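Local coordinates for hypothetical protein (Aquifex aeolicus, PDB 2HEK) that is of unknown function but binds zinc in an HD domain and GDP at separate, distant sites, and may have dGTPase activity, at residues Phe28-Leu37 and Ala47-Leu56; Gly16-Asp24 and Glu75-Leu83. All blocks are in the same frame, centred on the assembly; numbering follows the deposited sequence.

Contact 1: residues Phe28-Leu37 and Ala47-Leu56; sequences FQRLRYVKQL and AQHTRFEHSL. With ZN (zinc ion), chain D; GDP (guanosine-5'-diphosphate), chain H; PO4 (phosphate ion), chain C.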
loop_
_atom_site.group_PDB
_atom_site.type_symbol
_atom_site.label_atom_id
_atom_site.label_comp_id
_atom_site.label_asym_id
_atom_site.label_seq_id
_atom_site.Cartn_x
_atom_site.Cartn_y
_atom_site.Cartn_z
ATOM N N PHE A 28 -24.400 -21.438 6.633
ATOM C CA PHE A 28 -23.315 -20.567 6.185
ATOM C C PHE A 28 -23.590 -19.112 6.583
ATOM O O PHE A 28 -22.689 -18.402 7.056
ATOM C CB PHE A 28 -23.023 -20.711 4.684
ATOM C CG PHE A 28 -21.712 -20.098 4.266
ATOM C CD1 PHE A 28 -20.553 -20.882 4.194
ATOM C CD2 PHE A 28 -21.623 -18.752 3.939
ATOM C CE1 PHE A 28 -19.326 -20.318 3.841
ATOM C CE2 PHE A 28 -20.392 -18.181 3.536
ATOM C CZ PHE A 28 -19.250 -18.964 3.491
ATOM N N GLN A 29 -24.832 -18.669 6.450
ATOM C CA GLN A 29 -25.148 -17.276 6.826
ATOM C C GLN A 29 -24.911 -17.002 8.324
ATOM O O GLN A 29 -24.522 -15.899 8.707
ATOM C CB GLN A 29 -26.586 -16.889 6.416
ATOM C CG GLN A 29 -26.773 -16.820 4.929
ATOM C CD GLN A 29 -26.165 -15.552 4.312
ATOM O OE1 GLN A 29 -26.205 -14.493 4.917
ATOM N NE2 GLN A 29 -25.626 -15.662 3.113
ATOM N N ARG A 30 -25.119 -18.013 9.166
ATOM C CA ARG A 30 -24.768 -17.951 10.584
ATOM C C ARG A 30 -23.346 -17.388 10.820
ATOM O O ARG A 30 -23.059 -16.685 11.826
ATOM C CB ARG A 30 -24.846 -19.388 11.174
ATOM C CG ARG A 30 -24.386 -19.490 12.630
ATOM C CD ARG A 30 -24.415 -20.937 13.187
ATOM N NE ARG A 30 -23.655 -20.921 14.418
ATOM C CZ ARG A 30 -22.339 -21.154 14.498
ATOM N NH1 ARG A 30 -21.637 -21.521 13.433
ATOM N NH2 ARG A 30 -21.732 -21.060 15.665
ATOM N N LEU A 31 -22.433 -17.727 9.919
ATOM C CA LEU A 31 -21.052 -17.338 10.138
ATOM C C LEU A 31 -20.891 -15.809 10.109
ATOM O O LEU A 31 -19.956 -15.308 10.690
ATOM C CB LEU A 31 -20.144 -18.010 9.117
ATOM C CG LEU A 31 -20.077 -19.545 9.172
ATOM C CD1 LEU A 31 -19.165 -20.002 8.066
ATOM C CD2 LEU A 31 -19.599 -20.070 10.522
ATOM N N ARG A 32 -21.816 -15.088 9.464
ATOM C CA ARG A 32 -21.836 -13.595 9.471
ATOM C C ARG A 32 -22.016 -13.068 10.884
ATOM O O ARG A 32 -21.825 -11.906 11.101
ATOM C CB ARG A 32 -23.045 -13.053 8.693
ATOM C CG ARG A 32 -22.855 -12.959 7.240
ATOM C CD ARG A 32 -23.946 -12.245 6.551
ATOM N NE ARG A 32 -23.286 -11.448 5.531
ATOM C CZ ARG A 32 -23.541 -11.527 4.252
ATOM N NH1 ARG A 32 -24.512 -12.327 3.825
ATOM N NH2 ARG A 32 -22.849 -10.774 3.416
ATOM N N TYR A 33 -22.438 -13.908 11.827
ATOM C CA TYR A 33 -22.779 -13.442 13.195
ATOM C C TYR A 33 -21.803 -13.992 14.253
ATOM O O TYR A 33 -22.087 -14.020 15.464
ATOM C CB TYR A 33 -24.284 -13.695 13.483
ATOM C CG TYR A 33 -25.114 -13.093 12.349
ATOM C CD1 TYR A 33 -25.281 -11.701 12.251
ATOM C CD2 TYR A 33 -25.643 -13.888 11.340
ATOM C CE1 TYR A 33 -25.986 -11.110 11.198
ATOM C CE2 TYR A 33 -26.353 -13.297 10.239
ATOM C CZ TYR A 33 -26.515 -11.901 10.192
ATOM O OH TYR A 33 -27.176 -11.271 9.128
ATOM N N VAL A 34 -20.624 -14.383 13.771
ATOM C CA VAL A 34 -19.547 -14.915 14.616
ATOM C C VAL A 34 -18.256 -14.199 14.199
ATOM O O VAL A 34 -17.726 -14.477 13.126
ATOM C CB VAL A 34 -19.335 -16.457 14.393
ATOM C CG1 VAL A 34 -18.148 -16.988 15.234
ATOM C CG2 VAL A 34 -20.617 -17.299 14.691
ATOM N N LYS A 35 -17.746 -13.306 15.041
ATOM C CA LYS A 35 -16.470 -12.643 14.792
ATOM C C LYS A 35 -15.339 -13.646 14.768
ATOM O O LYS A 35 -15.271 -14.546 15.622
ATOM C CB LYS A 35 -16.185 -11.576 15.860
ATOM C CG LYS A 35 -17.057 -10.309 15.694
ATOM C CD LYS A 35 -16.601 -9.184 16.641
ATOM C CE LYS A 35 -17.738 -8.190 16.961
ATOM N NZ LYS A 35 -18.904 -8.893 17.651
ATOM N N GLN A 36 -14.460 -13.482 13.785
ATOM C CA GLN A 36 -13.313 -14.328 13.582
ATOM C C GLN A 36 -12.488 -14.405 14.857
ATOM O O GLN A 36 -12.044 -15.495 15.249
ATOM C CB GLN A 36 -12.475 -13.779 12.420
ATOM C CG GLN A 36 -11.179 -14.550 12.141
ATOM C CD GLN A 36 -11.436 -15.881 11.423
ATOM O OE1 GLN A 36 -12.541 -16.139 10.925
ATOM N NE2 GLN A 36 -10.422 -16.742 11.393
ATOM N N LEU A 37 -12.313 -13.265 15.529
ATOM C CA LEU A 37 -11.426 -13.189 16.685
ATOM C C LEU A 37 -12.137 -13.017 18.034
ATOM O O LEU A 37 -11.506 -12.636 19.003
ATOM C CB LEU A 37 -10.378 -12.073 16.485
ATOM C CG LEU A 37 -9.380 -12.207 15.334
ATOM C CD1 LEU A 37 -8.388 -11.011 15.313
ATOM C CD2 LEU A 37 -8.564 -13.489 15.448
ATOM N N ALA A 47 -11.198 -5.050 14.816
ATOM C CA ALA A 47 -11.252 -6.527 14.599
ATOM C C ALA A 47 -12.685 -7.005 14.516
ATOM O O ALA A 47 -13.098 -7.887 15.287
ATOM C CB ALA A 47 -10.518 -7.313 15.736
ATOM N N GLN A 48 -13.425 -6.486 13.545
ATOM C CA GLN A 48 -14.871 -6.779 13.439
ATOM C C GLN A 48 -15.173 -7.833 12.373
ATOM O O GLN A 48 -16.320 -8.184 12.177
ATOM C CB GLN A 48 -15.615 -5.479 13.065
ATOM C CG GLN A 48 -15.448 -4.345 14.088
ATOM C CD GLN A 48 -16.228 -4.625 15.332
ATOM O OE1 GLN A 48 -15.910 -4.139 16.385
ATOM N NE2 GLN A 48 -17.249 -5.432 15.214
ATOM N N HIS A 49 -14.148 -8.314 11.668
ATOM C CA HIS A 49 -14.364 -9.265 10.562
ATOM C C HIS A 49 -14.951 -10.586 11.097
ATOM O O HIS A 49 -14.699 -10.979 12.282
ATOM C CB HIS A 49 -13.056 -9.542 9.817
ATOM C CG HIS A 49 -11.888 -9.816 10.729
ATOM N ND1 HIS A 49 -11.079 -10.935 10.608
ATOM C CD2 HIS A 49 -11.391 -9.106 11.767
ATOM C CE1 HIS A 49 -10.133 -10.895 11.530
ATOM N NE2 HIS A 49 -10.317 -9.809 12.265
ATOM N N THR A 50 -15.752 -11.253 10.253
ATOM C CA THR A 50 -16.451 -12.468 10.688
ATOM C C THR A 50 -15.996 -13.712 9.954
ATOM O O THR A 50 -15.240 -13.624 8.963
ATOM C CB THR A 50 -17.980 -12.334 10.534
ATOM O OG1 THR A 50 -18.322 -12.534 9.166
ATOM C CG2 THR A 50 -18.466 -10.952 10.939
ATOM N N ARG A 51 -16.430 -14.878 10.457
ATOM C CA ARG A 51 -16.086 -16.176 9.835
ATOM C C ARG A 51 -16.634 -16.312 8.407
ATOM O O ARG A 51 -16.070 -17.043 7.570
ATOM C CB ARG A 51 -16.578 -17.324 10.739
ATOM C CG ARG A 51 -15.693 -17.346 11.991
ATOM C CD ARG A 51 -15.541 -18.721 12.603
ATOM N NE ARG A 51 -14.560 -18.620 13.691
ATOM C CZ ARG A 51 -13.240 -18.742 13.571
ATOM N NH1 ARG A 51 -12.651 -19.031 12.408
ATOM N NH2 ARG A 51 -12.491 -18.577 14.654
ATOM N N PHE A 52 -17.685 -15.545 8.123
ATOM C CA PHE A 52 -18.305 -15.498 6.766
ATOM C C PHE A 52 -17.302 -14.999 5.752
ATOM O O PHE A 52 -17.000 -15.681 4.760
ATOM C CB PHE A 52 -19.561 -14.623 6.794
ATOM C CG PHE A 52 -20.316 -14.554 5.478
ATOM C CD1 PHE A 52 -21.404 -15.391 5.248
ATOM C CD2 PHE A 52 -19.996 -13.592 4.518
ATOM C CE1 PHE A 52 -22.136 -15.313 4.056
ATOM C CE2 PHE A 52 -20.687 -13.508 3.300
ATOM C CZ PHE A 52 -21.788 -14.405 3.064
ATOM N N GLU A 53 -16.734 -13.821 5.982
ATOM C CA GLU A 53 -15.763 -13.309 5.013
ATOM C C GLU A 53 -14.511 -14.145 4.958
ATOM O O GLU A 53 -13.918 -14.309 3.878
ATOM C CB GLU A 53 -15.375 -11.853 5.307
ATOM C CG GLU A 53 -16.566 -10.880 5.425
ATOM C CD GLU A 53 -17.062 -10.723 6.861
ATOM O OE1 GLU A 53 -16.338 -10.116 7.706
ATOM O OE2 GLU A 53 -18.188 -11.199 7.124
ATOM N N HIS A 54 -14.041 -14.597 6.123
ATOM C CA HIS A 54 -12.891 -15.514 6.190
ATOM C C HIS A 54 -13.131 -16.765 5.298
ATOM O O HIS A 54 -12.267 -17.155 4.508
ATOM C CB HIS A 54 -12.612 -15.943 7.647
ATOM C CG HIS A 54 -11.591 -17.033 7.768
ATOM N ND1 HIS A 54 -10.331 -16.935 7.204
ATOM C CD2 HIS A 54 -11.637 -18.240 8.393
ATOM C CE1 HIS A 54 -9.654 -18.042 7.467
ATOM N NE2 HIS A 54 -10.426 -18.847 8.184
ATOM N N SER A 55 -14.314 -17.372 5.398
ATOM C CA SER A 55 -14.623 -18.576 4.579
ATOM C C SER A 55 -14.591 -18.302 3.075
ATOM O O SER A 55 -14.097 -19.141 2.319
ATOM C CB SER A 55 -15.983 -19.175 4.976
ATOM O OG SER A 55 -15.955 -19.588 6.336
ATOM N N LEU A 56 -15.062 -17.124 2.645
ATOM C CA LEU A 56 -14.981 -16.707 1.225
ATOM C C LEU A 56 -13.538 -16.538 0.826
ATOM O O LEU A 56 -13.134 -16.906 -0.268
ATOM C CB LEU A 56 -15.724 -15.360 1.003
ATOM C CG LEU A 56 -17.252 -15.302 1.175
ATOM C CD1 LEU A 56 -17.845 -13.968 0.711
ATOM C CD2 LEU A 56 -17.861 -16.399 0.357
HETATM ZN ZN ZN D . -10.568 -20.838 9.271
HETATM P PB GDP H . -28.491 -8.987 -7.718
HETATM O O1B GDP H . -28.067 -7.541 -7.909
HETATM O O2B GDP H . -29.414 -9.384 -8.856
HETATM O O3B GDP H . -27.266 -9.884 -7.757
HETATM O O3A GDP H . -29.281 -9.151 -6.304
HETATM P PA GDP H . -28.580 -9.724 -4.956
HETATM O O1A GDP H . -28.030 -11.121 -5.170
HETATM O O2A GDP H . -29.515 -9.716 -3.767
HETATM O "O5'" GDP H . -27.385 -8.665 -4.724
HETATM C "C5'" GDP H . -26.453 -8.798 -3.660
HETATM C "C4'" GDP H . -25.054 -8.676 -4.244
HETATM O "O4'" GDP H . -24.158 -8.476 -3.155
HETATM C "C3'" GDP H . -24.607 -9.941 -4.979
HETATM O "O3'" GDP H . -24.477 -9.733 -6.394
HETATM C "C2'" GDP H . -23.275 -10.318 -4.348
HETATM O "O2'" GDP H . -22.201 -9.911 -5.197
HETATM C "C1'" GDP H . -23.202 -9.533 -3.041
HETATM N N9 GDP H . -23.488 -10.365 -1.828
HETATM C C8 GDP H . -22.995 -10.123 -0.593
HETATM N N7 GDP H . -23.409 -11.038 0.324
HETATM C C5 GDP H . -24.196 -11.915 -0.330
HETATM C C6 GDP H . -24.965 -13.133 0.018
HETATM O O6 GDP H . -24.989 -13.568 1.175
HETATM N N1 GDP H . -25.650 -13.752 -0.954
HETATM C C2 GDP H . -25.677 -13.315 -2.233
HETATM N N2 GDP H . -26.397 -13.994 -3.160
HETATM N N3 GDP H . -25.001 -12.204 -2.629
HETATM C C4 GDP H . -24.254 -11.470 -1.745
HETATM P P PO4 C . -10.025 -21.678 11.701
HETATM O O1 PO4 C . -11.270 -22.523 11.509
HETATM O O2 PO4 C . -10.219 -20.278 11.179
HETATM O O3 PO4 C . -9.694 -21.627 13.183
HETATM O O4 PO4 C . -8.868 -22.355 11.048
HETATM O O HOH W 1 -20.489 -10.243 6.152
HETATM O O HOH W 2 -14.829 -17.619 16.176
HETATM O O HOH W 3 -13.013 -10.678 14.438
HETATM O O HOH W 4 -11.629 -21.745 7.446
#
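His49 O is gripped by several groups: Gln36 N donates to it at 2.9 Å in a nearly straight bond (165°), a water shared with Leu37 N lies close to the same oxygen, and the CA-H of Lys35 adds a weaker approach. One step along, Arg51 N reaches Val34 O at 3.0 Å, so a single beta bridge pairs Lys35 with Thr50 just before helix 51-69. Thr50 and Glu53 form the capping box that starts this helix.

From this join the side chains diverge to two sites. Toward GDP, Phe52, its CG anti to the backbone N (chi1 -177°), offers one ring face to Arg32: the guanidinium lies flat on it, centres of the two groups 3.9 Å apart, while Phe28 turns its edge to Phe52 in an offset edge-to-face pair. The stack limits rotation of the guanidinium, whose NH1 also donates to Gln29 OE1 in its own plane. Guanine O6 then accepts from Gln29 NE2 (2.9 Å) and Arg32 NH1 (3.0 Å), and Arg32 NH2 reaches N7 almost linearly. Toward the metal, His54 NE2 binds zinc at 2.3 Å, with the amide of Gln36 over one face of its imidazole; Asp85 and Asp161 complete the site. Arg51 NH1 forms a salt bridge with that Asp85 and donates to an oxygen of a zinc-bound phosphate, probably from the crystallisation liquor. Asp164 holds His54 ND1.

Helix 17-23 covers Phe28 and Phe52 through Ile23, helix 160-173 flanks Gln36 and His49, and a second subunit packs its Gln48 against Thr50 and Glu53.

Contact 2: residues Gly16-Asp24 and Glu75-Leu83; sequences GEAGLRLID and ELVKLAGLL. With GDP (guanosine-5'-diphosphate), chain H.
Leu82 meets Gly19 directly: with CG anti to the backbone N (chi1 -171°), the leucine brings CD2 to 3.9 Å from Gly19 CA, so a methyl rests against bare main chain. Leu79 packs beside it. Its CD2 touches Leu22 CD1 at 3.9 Å, the two side chains crossing at about a right angle, and its other branch, CD1, lies 4.1 Å from Ala18 CB. Toward the C-terminal ends, Leu22 CD1 also meets Leu83 CD1, and Ile23 CG1 comes up to Leu82 CD2. Leucines thus meet Ala18 and Gly19 at one end of the patch, and leucine and isoleucine at the other.

At the N-terminal end of the patch stands Glu75. Its chain, bent at chi2, sets OE2 3.9 Å from Ala18 CB, while its OE1 forms a salt bridge with Lys78 NZ, weak at 3.3 Å; the lysine has a second acidic partner in Glu63. Away from the patch, Asp24 OD1 accepts a hydrogen bond from GDP N1 at 2.9 Å. A weak second bond comes from N2 of the guanine, near which Leu20 CD1 also lies. Segment 16-24 therefore packs on helix 74-82 through Ala18, Gly19, Leu22 and Ile23, and meets the base through Leu20 and Asp24.

The axes of helices 17-23 and 75-82 approach to 10.8 Å, their directions 19° apart, an example of side-by-side packing without hydrogen bonds between the segments. Leu22 is also covered by Ile118, Ile121 and Leu122 of helix 117-123, Leu79 leans on Leu134 of helix 128-139, and on helix 51-69 Ile23 packs against Phe52 and Leu56, and Leu82 against Tyr59.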
loop_
_atom_site.group_PDB
_atom_site.type_symbol
_atom_site.label_atom_id
_atom_site.label_comp_id
_atom_site.label_asym_id
_atom_site.label_seq_id
_atom_site.Cartn_x
_atom_site.Cartn_y
_atom_site.Cartn_z
ATOM N N GLY A 16 -18.624 -19.602 -8.060
ATOM C CA GLY A 16 -19.502 -20.321 -8.988
ATOM C C GLY A 16 -20.811 -20.765 -8.362
ATOM O O GLY A 16 -21.088 -20.470 -7.204
ATOM N N GLU A 17 -21.627 -21.494 -9.113
ATOM C CA GLU A 17 -22.980 -21.759 -8.643
ATOM C C GLU A 17 -23.038 -22.673 -7.425
ATOM O O GLU A 17 -23.896 -22.496 -6.559
ATOM C CB GLU A 17 -23.847 -22.339 -9.766
ATOM C CG GLU A 17 -25.200 -22.901 -9.297
ATOM C CD GLU A 17 -26.266 -21.844 -8.935
ATOM O OE1 GLU A 17 -26.095 -21.084 -7.934
ATOM O OE2 GLU A 17 -27.306 -21.812 -9.639
ATOM N N ALA A 18 -22.166 -23.677 -7.360
ATOM C CA ALA A 18 -22.233 -24.579 -6.204
ATOM C C ALA A 18 -21.917 -23.807 -4.918
ATOM O O ALA A 18 -22.621 -23.930 -3.905
ATOM C CB ALA A 18 -21.303 -25.802 -6.383
ATOM N N GLY A 19 -20.886 -22.961 -4.978
ATOM C CA GLY A 19 -20.521 -22.148 -3.822
ATOM C C GLY A 19 -21.608 -21.186 -3.398
ATOM O O GLY A 19 -21.873 -21.048 -2.196
ATOM N N LEU A 20 -22.248 -20.518 -4.367
ATOM C CA LEU A 20 -23.355 -19.595 -4.050
ATOM C C LEU A 20 -24.512 -20.266 -3.327
ATOM O O LEU A 20 -25.082 -19.701 -2.380
ATOM C CB LEU A 20 -23.893 -18.945 -5.325
ATOM C CG LEU A 20 -24.878 -17.792 -5.134
ATOM C CD1 LEU A 20 -24.173 -16.568 -4.571
ATOM C CD2 LEU A 20 -25.570 -17.454 -6.445
ATOM N N ARG A 21 -24.863 -21.478 -3.765
ATOM C CA ARG A 21 -25.974 -22.223 -3.143
ATOM C C ARG A 21 -25.635 -22.507 -1.691
ATOM O O ARG A 21 -26.485 -22.372 -0.771
ATOM C CB ARG A 21 -26.211 -23.531 -3.910
ATOM C CG ARG A 21 -26.887 -23.371 -5.292
ATOM C CD ARG A 21 -27.275 -24.766 -5.910
ATOM N NE ARG A 21 -26.587 -25.049 -7.180
ATOM C CZ ARG A 21 -25.802 -26.102 -7.413
ATOM N NH1 ARG A 21 -25.603 -27.020 -6.465
ATOM N NH2 ARG A 21 -25.218 -26.239 -8.602
ATOM N N LEU A 22 -24.366 -22.851 -1.463
ATOM C CA LEU A 22 -23.878 -23.074 -0.093
ATOM C C LEU A 22 -23.830 -21.784 0.713
ATOM O O LEU A 22 -24.245 -21.744 1.875
ATOM C CB LEU A 22 -22.506 -23.759 -0.142
ATOM C CG LEU A 22 -22.504 -25.200 -0.687
ATOM C CD1 LEU A 22 -21.088 -25.591 -1.128
ATOM C CD2 LEU A 22 -23.056 -26.189 0.372
ATOM N N ILE A 23 -23.310 -20.720 0.104
ATOM C CA ILE A 23 -23.262 -19.418 0.792
ATOM C C ILE A 23 -24.646 -18.933 1.247
ATOM O O ILE A 23 -24.811 -18.410 2.358
ATOM C CB ILE A 23 -22.585 -18.380 -0.101
ATOM C CG1 ILE A 23 -21.107 -18.716 -0.163
ATOM C CG2 ILE A 23 -22.803 -16.968 0.431
ATOM C CD1 ILE A 23 -20.422 -18.078 -1.329
ATOM N N ASP A 24 -25.642 -19.139 0.396
ATOM C CA ASP A 24 -27.000 -18.717 0.707
ATOM C C ASP A 24 -27.721 -19.564 1.770
ATOM O O ASP A 24 -28.772 -19.170 2.265
ATOM C CB ASP A 24 -27.810 -18.586 -0.593
ATOM C CG ASP A 24 -27.291 -17.443 -1.481
ATOM O OD1 ASP A 24 -26.874 -16.400 -0.930
ATOM O OD2 ASP A 24 -27.268 -17.591 -2.727
ATOM N N GLU A 75 -12.436 -28.106 -7.723
ATOM C CA GLU A 75 -13.725 -27.644 -7.186
ATOM C C GLU A 75 -13.994 -28.257 -5.824
ATOM O O GLU A 75 -14.484 -27.592 -4.910
ATOM C CB GLU A 75 -14.884 -27.899 -8.158
ATOM C CG GLU A 75 -16.266 -27.442 -7.598
ATOM C CD GLU A 75 -16.408 -25.910 -7.429
ATOM O OE1 GLU A 75 -15.479 -25.127 -7.804
ATOM O OE2 GLU A 75 -17.476 -25.502 -6.935
ATOM N N LEU A 76 -13.615 -29.518 -5.657
ATOM C CA LEU A 76 -13.960 -30.204 -4.416
ATOM C C LEU A 76 -13.162 -29.614 -3.254
ATOM O O LEU A 76 -13.699 -29.432 -2.165
ATOM C CB LEU A 76 -13.685 -31.715 -4.532
ATOM C CG LEU A 76 -13.985 -32.473 -3.249
ATOM C CD1 LEU A 76 -15.508 -32.534 -3.049
ATOM C CD2 LEU A 76 -13.380 -33.863 -3.301
ATOM N N VAL A 77 -11.866 -29.353 -3.481
ATOM C CA VAL A 77 -11.025 -28.811 -2.412
ATOM C C VAL A 77 -11.454 -27.364 -2.125
ATOM O O VAL A 77 -11.425 -26.954 -0.978
ATOM C CB VAL A 77 -9.504 -28.966 -2.695
ATOM C CG1 VAL A 77 -9.073 -28.130 -3.843
ATOM C CG2 VAL A 77 -8.654 -28.559 -1.464
ATOM N N LYS A 78 -11.898 -26.621 -3.147
ATOM C CA LYS A 78 -12.370 -25.246 -2.941
ATOM C C LYS A 78 -13.578 -25.287 -2.041
ATOM O O LYS A 78 -13.707 -24.475 -1.094
ATOM C CB LYS A 78 -12.746 -24.547 -4.256
ATOM C CG LYS A 78 -11.520 -24.040 -5.067
ATOM C CD LYS A 78 -11.928 -23.713 -6.507
ATOM C CE LYS A 78 -13.152 -22.740 -6.577
ATOM N NZ LYS A 78 -13.572 -22.501 -8.025
ATOM N N LEU A 79 -14.474 -26.233 -2.303
ATOM C CA LEU A 79 -15.649 -26.309 -1.427
ATOM C C LEU A 79 -15.264 -26.780 -0.041
ATOM O O LEU A 79 -15.846 -26.325 0.933
ATOM C CB LEU A 79 -16.791 -27.164 -2.047
ATOM C CG LEU A 79 -17.380 -26.641 -3.372
ATOM C CD1 LEU A 79 -18.518 -27.560 -3.943
ATOM C CD2 LEU A 79 -17.870 -25.186 -3.238
ATOM N N ALA A 80 -14.290 -27.697 0.078
ATOM C CA ALA A 80 -13.823 -28.090 1.408
ATOM C C ALA A 80 -13.293 -26.854 2.162
ATOM O O ALA A 80 -13.507 -26.715 3.376
ATOM C CB ALA A 80 -12.714 -29.177 1.292
ATOM N N GLY A 81 -12.584 -25.970 1.438
ATOM C CA GLY A 81 -12.087 -24.697 2.022
ATOM C C GLY A 81 -13.266 -23.835 2.459
ATOM O O GLY A 81 -13.322 -23.367 3.597
ATOM N N LEU A 82 -14.224 -23.630 1.563
ATOM C CA LEU A 82 -15.428 -22.844 1.872
ATOM C C LEU A 82 -16.188 -23.261 3.156
ATOM O O LEU A 82 -16.642 -22.394 3.937
ATOM C CB LEU A 82 -16.361 -22.866 0.652
ATOM C CG LEU A 82 -17.577 -21.921 0.693
ATOM C CD1 LEU A 82 -17.141 -20.418 0.596
ATOM C CD2 LEU A 82 -18.602 -22.278 -0.430
ATOM N N LEU A 83 -16.294 -24.579 3.414
ATOM C CA LEU A 83 -17.142 -25.052 4.514
ATOM C C LEU A 83 -16.358 -25.341 5.784
ATOM O O LEU A 83 -16.912 -25.813 6.774
ATOM C CB LEU A 83 -17.916 -26.303 4.058
ATOM C CG LEU A 83 -18.733 -26.084 2.771
ATOM C CD1 LEU A 83 -19.410 -27.372 2.359
ATOM C CD2 LEU A 83 -19.789 -24.980 2.950
HETATM P PB GDP H . -28.491 -8.987 -7.718
HETATM O O1B GDP H . -28.067 -7.541 -7.909
HETATM O O2B GDP H . -29.414 -9.384 -8.856
HETATM O O3B GDP H . -27.266 -9.884 -7.757
HETATM O O3A GDP H . -29.281 -9.151 -6.304
HETATM P PA GDP H . -28.580 -9.724 -4.956
HETATM O O1A GDP H . -28.030 -11.121 -5.170
HETATM O O2A GDP H . -29.515 -9.716 -3.767
HETATM O "O5'" GDP H . -27.385 -8.665 -4.724
HETATM C "C5'" GDP H . -26.453 -8.798 -3.660
HETATM C "C4'" GDP H . -25.054 -8.676 -4.244
HETATM O "O4'" GDP H . -24.158 -8.476 -3.155
HETATM C "C3'" GDP H . -24.607 -9.941 -4.979
HETATM O "O3'" GDP H . -24.477 -9.733 -6.394
HETATM C "C2'" GDP H . -23.275 -10.318 -4.348
HETATM O "O2'" GDP H . -22.201 -9.911 -5.197
HETATM C "C1'" GDP H . -23.202 -9.533 -3.041
HETATM N N9 GDP H . -23.488 -10.365 -1.828
HETATM C C8 GDP H . -22.995 -10.123 -0.593
HETATM N N7 GDP H . -23.409 -11.038 0.324
HETATM C C5 GDP H . -24.196 -11.915 -0.330
HETATM C C6 GDP H . -24.965 -13.133 0.018
HETATM O O6 GDP H . -24.989 -13.568 1.175
HETATM N N1 GDP H . -25.650 -13.752 -0.954
HETATM C C2 GDP H . -25.677 -13.315 -2.233
HETATM N N2 GDP H . -26.397 -13.994 -3.160
HETATM N N3 GDP H . -25.001 -12.204 -2.629
HETATM C C4 GDP H . -24.254 -11.470 -1.745
#

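Overall arrangement
The chain visits the two contacts in the order 16-24, 28-37, 47-56, 75-83, so contact 2 brackets contact 1 in sequence. Their centres lie about 16 Å apart, yet they adjoin: Gln29 NE2 probably donates to Ile23 O, and Phe28 and Ser55 pack on the carbonyl of Leu82. Helices 17-23 and 26-29 are consecutive, as are 51-69 and 74-82, and helix 51-69 also packs on residues of contact 2. Both contacts reach the same GDP, contact 1 from Gln29 and Arg32 and contact 2 from Asp24, while contact 1 alone also holds a zinc ligand, so one helical core joins nucleotide pocket and HD-domain metal site.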